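Local structure of putative periplasmic protein ydgH (Salmonella enterica subsp. enterica serovar Typhimurium, 4EVU) at residues Y37-R42 with I66-Y71. The protein is of unknown function but is a putative periplasmic, possibly secreted protein, of which this chain is the C-terminal YdgH/BhsA/McbA-like (DUF1471) domain. Residues are numbered along the deposited sequence; the frame is centred on the assembly and turned at random.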
ATOM      1  N   TYR B  37      -4.011  -2.888  -7.563  1.00 15.55           N
ATOM      2  CA  TYR B  37      -4.526  -3.246  -8.872  1.00 16.06           C
ATOM      3  C   TYR B  37      -3.395  -3.415  -9.902  1.00 15.68           C
ATOM      4  O   TYR B  37      -3.423  -4.351 -10.694  1.00 16.53           O
ATOM      5  CB  TYR B  37      -5.553  -2.187  -9.305  1.00 16.85           C
ATOM      6  CG  TYR B  37      -6.088  -2.386 -10.686  1.00 18.86           C
ATOM      7  CD1 TYR B  37      -7.154  -3.236 -10.930  1.00 20.58           C
ATOM      8  CD2 TYR B  37      -5.497  -1.751 -11.777  1.00 22.51           C
ATOM      9  CE1 TYR B  37      -7.647  -3.421 -12.229  1.00 22.29           C
ATOM     10  CE2 TYR B  37      -5.980  -1.922 -13.074  1.00 24.65           C
ATOM     11  CZ  TYR B  37      -7.047  -2.780 -13.296  1.00 23.46           C
ATOM     12  OH  TYR B  37      -7.553  -2.958 -14.579  1.00 28.28           O
ATOM     13  N   GLN B  38      -2.419  -2.507  -9.886  1.00 15.37           N
ATOM     14  CA  GLN B  38      -1.292  -2.599 -10.807  1.00 15.47           C
ATOM     15  C   GLN B  38      -0.463  -3.839 -10.530  1.00 14.80           C
ATOM     16  O   GLN B  38      -0.060  -4.520 -11.464  1.00 16.57           O
ATOM     17  CB  GLN B  38      -0.403  -1.349 -10.760  1.00 16.36           C
ATOM     18  CG  GLN B  38      -1.123  -0.076 -11.252  1.00 18.29           C
ATOM     19  CD  GLN B  38      -1.543  -0.155 -12.703  1.00 24.34           C
ATOM     20  OE1 GLN B  38      -0.834  -0.717 -13.522  1.00 29.87           O
ATOM     21  NE2 GLN B  38      -2.710   0.386 -13.019  1.00 27.65           N
ATOM     22  N   VAL B  39      -0.209  -4.139  -9.265  1.00 13.76           N
ATOM     23  CA  VAL B  39       0.522  -5.356  -8.922  1.00 13.60           C
ATOM     24  C   VAL B  39      -0.261  -6.610  -9.353  1.00 13.76           C
ATOM     25  O   VAL B  39       0.281  -7.504 -10.002  1.00 15.03           O
ATOM     26  CB  VAL B  39       0.862  -5.404  -7.425  1.00 13.74           C
ATOM     27  CG1 VAL B  39       1.587  -6.703  -7.086  1.00 14.21           C
ATOM     28  CG2 VAL B  39       1.742  -4.192  -7.019  1.00 15.25           C
ATOM     29  N   ALA B  40      -1.557  -6.635  -9.062  1.00 14.40           N
ATOM     30  CA  ALA B  40      -2.418  -7.789  -9.401  1.00 13.47           C
ATOM     31  C   ALA B  40      -2.423  -8.023 -10.912  1.00 13.92           C
ATOM     32  O   ALA B  40      -2.401  -9.162 -11.358  1.00 15.15           O
ATOM     33  CB  ALA B  40      -3.833  -7.565  -8.875  1.00 14.50           C
ATOM     34  N   LYS B  41      -2.502  -6.943 -11.692  1.00 14.79           N
ATOM     35  CA  LYS B  41      -2.503  -7.025 -13.163  1.00 15.39           C
ATOM     36  C   LYS B  41      -1.198  -7.661 -13.666  1.00 15.44           C
ATOM     37  O   LYS B  41      -1.216  -8.547 -14.542  1.00 17.16           O
ATOM     38  CB  LYS B  41      -2.747  -5.642 -13.823  1.00 17.94           C
ATOM     39  CG  LYS B  41      -2.621  -5.643 -15.348  1.00 23.28           C
ATOM     40  CD  LYS B  41      -2.726  -4.251 -15.945  1.00 28.88           C
ATOM     41  CE  LYS B  41      -4.054  -3.637 -15.641  1.00 31.13           C
ATOM     42  NZ  LYS B  41      -4.224  -2.372 -16.373  1.00 33.81           N
ATOM     43  N   ARG B  42      -0.079  -7.244 -13.116  1.00 16.08           N
ATOM     44  CA  ARG B  42       1.206  -7.775 -13.534  1.00 16.39           C
ATOM     45  C   ARG B  42       1.367  -9.216 -13.098  1.00 15.83           C
ATOM     46  O   ARG B  42       1.976 -10.026 -13.811  1.00 15.56           O
ATOM     47  CB  ARG B  42       2.336  -6.911 -12.997  1.00 16.76           C
ATOM     48  CG  ARG B  42       2.452  -5.554 -13.728  1.00 17.49           C
ATOM     49  CD  ARG B  42       3.230  -4.542 -12.936  1.00 19.05           C
ATOM     50  NE  ARG B  42       3.399  -3.229 -13.562  1.00 22.89           N
ATOM     51  CZ  ARG B  42       4.457  -2.850 -14.275  1.00 24.65           C
ATOM     52  NH1 ARG B  42       5.435  -3.707 -14.581  1.00 27.30           N
ATOM     53  NH2 ARG B  42       4.507  -1.606 -14.741  1.00 27.46           N
ATOM     54  N   ILE B  66       7.822  -0.845  -6.265  1.00 12.88           N
ATOM     55  CA  ILE B  66       7.294  -1.997  -5.580  1.00 14.48           C
ATOM     56  C   ILE B  66       7.865  -3.245  -6.142  1.00 14.33           C
ATOM     57  O   ILE B  66       8.041  -3.349  -7.364  1.00 15.53           O
ATOM     58  CB  ILE B  66       5.777  -2.130  -5.892  1.00 18.44           C
ATOM     59  CG1 ILE B  66       4.980  -1.202  -5.029  1.00 21.51           C
ATOM     60  CG2 ILE B  66       5.249  -3.579  -5.671  1.00 20.41           C
ATOM     61  CD1 ILE B  66       4.202  -1.946  -3.909  1.00 26.79           C
ATOM     62  N   SER B  67       8.042  -4.226  -5.251  1.00 14.02           N
ATOM     63  CA  SER B  67       8.260  -5.577  -5.720  1.00 14.61           C
ATOM     64  C   SER B  67       7.356  -6.540  -4.958  1.00 13.78           C
ATOM     65  O   SER B  67       7.005  -6.309  -3.816  1.00 14.00           O
ATOM     66  CB  SER B  67       9.686  -5.980  -5.553  1.00 16.14           C
ATOM     67  OG  SER B  67      10.054  -6.054  -4.227  1.00 17.89           O
ATOM     68  N   ALA B  68       7.021  -7.633  -5.634  1.00 13.41           N
ATOM     69  CA  ALA B  68       6.151  -8.676  -5.106  1.00 12.96           C
ATOM     70  C   ALA B  68       6.546 -10.040  -5.614  1.00 12.62           C
ATOM     71  O   ALA B  68       6.816 -10.234  -6.799  1.00 14.27           O
ATOM     72  CB  ALA B  68       4.687  -8.418  -5.485  1.00 13.60           C
ATOM     73  N   ASP B  69       6.569 -10.985  -4.701  1.00 11.10           N
ATOM     74  CA  ASP B  69       6.733 -12.397  -5.053  1.00 12.13           C
ATOM     75  C   ASP B  69       5.385 -12.901  -5.622  1.00 11.04           C
ATOM     76  O   ASP B  69       4.310 -12.482  -5.154  1.00 11.54           O
ATOM     77  CB  ASP B  69       7.065 -13.200  -3.820  1.00 11.56           C
ATOM     78  CG  ASP B  69       8.506 -13.139  -3.385  1.00 11.62           C
ATOM     79  OD1 ASP B  69       9.391 -12.841  -4.210  1.00 14.83           O
ATOM     80  OD2 ASP B  69       8.749 -13.482  -2.178  1.00 13.28           O
ATOM     81  N   LEU B  70       5.478 -13.780  -6.629  1.00 11.04           N
ATOM     82  CA  LEU B  70       4.343 -14.394  -7.292  1.00 11.71           C
ATOM     83  C   LEU B  70       4.222 -15.874  -6.961  1.00 12.05           C
ATOM     84  O   LEU B  70       5.209 -16.572  -6.930  1.00 13.29           O
ATOM     85  CB  LEU B  70       4.470 -14.233  -8.779  1.00 12.70           C
ATOM     86  CG  LEU B  70       4.559 -12.820  -9.349  1.00 13.79           C
ATOM     87  CD1 LEU B  70       4.493 -12.926 -10.880  1.00 15.20           C
ATOM     88  CD2 LEU B  70       3.520 -11.884  -8.781  1.00 15.37           C
ATOM     89  N   TYR B  71       2.978 -16.344  -6.829  1.00 12.89           N
ATOM     90  CA  TYR B  71       2.673 -17.726  -6.469  1.00 13.80           C
ATOM     91  C   TYR B  71       1.573 -18.296  -7.365  1.00 15.09           C
ATOM     92  O   TYR B  71       0.585 -17.605  -7.728  1.00 16.00           O
ATOM     93  CB  TYR B  71       2.212 -17.843  -5.013  1.00 14.21           C
ATOM     94  CG  TYR B  71       3.128 -17.256  -4.013  1.00 14.66           C
ATOM     95  CD1 TYR B  71       3.999 -18.047  -3.269  1.00 13.04           C
ATOM     96  CD2 TYR B  71       3.135 -15.860  -3.781  1.00 14.20           C
ATOM     97  CE1 TYR B  71       4.860 -17.465  -2.327  1.00 14.84           C
ATOM     98  CE2 TYR B  71       3.993 -15.308  -2.896  1.00 15.16           C
ATOM     99  CZ  TYR B  71       4.830 -16.094  -2.145  1.00 13.37           C
ATOM    100  OH  TYR B  71       5.708 -15.516  -1.239  1.00 17.39           O
TER
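Val39 packs on Ile66 and Ala68 in a small, wholly apolar helix-on-sheet contact near the centre of the domain. The domain has the two-layer alpha+beta fold of the YdgH/BhsA/McbA-like (DUF1471) family. Helix 32-45 lies over one face of a mixed sheet, and strand 63-71 runs antiparallel between strands 50-57 and 21-28. Of residues 37-42, only Val39 comes within 4.5 Å of residues 66-71. Its two methyls divide the work: CG2 reaches Ile66 and CG1 reaches Ala68. CG1 stands anti to the backbone N (chi1 178°), which leaves CG2 beside that N. With this rotamer the two methyls reach two strand residues whose side chains start toward the helix. On the strand, Ile66, Ala68 and Leu70 alternate with Ser67 and Asp69, and the first three start their side chains toward the helix. Ser67 starts away from it, and its OG is hydrogen-bonded to Thr54 OG1. Across the two segments, Val39 CA and Ala68 CA are the closest pair of CA atoms, 7.6 Å apart; the small Ala68 side chain is consistent with this spacing. The same valine also meets Tyr51 and Phe25 on the two flanking strands, so it sits over the middle of the sheet. One turn on, Arg42 makes a cation-pi contact with Phe25. Ile66 packs in addition on Met32 of the second subunit, which places this end of the contact beside the dimer interface. The side chains of Val39 and Ile66 cross at about a right angle. They meet methyl to methyl, CG2 of Val39 on CG2 of Ile66 at 3.8 Å, while CG1 of Val39 rests 3.9 Å from CB of Ala68.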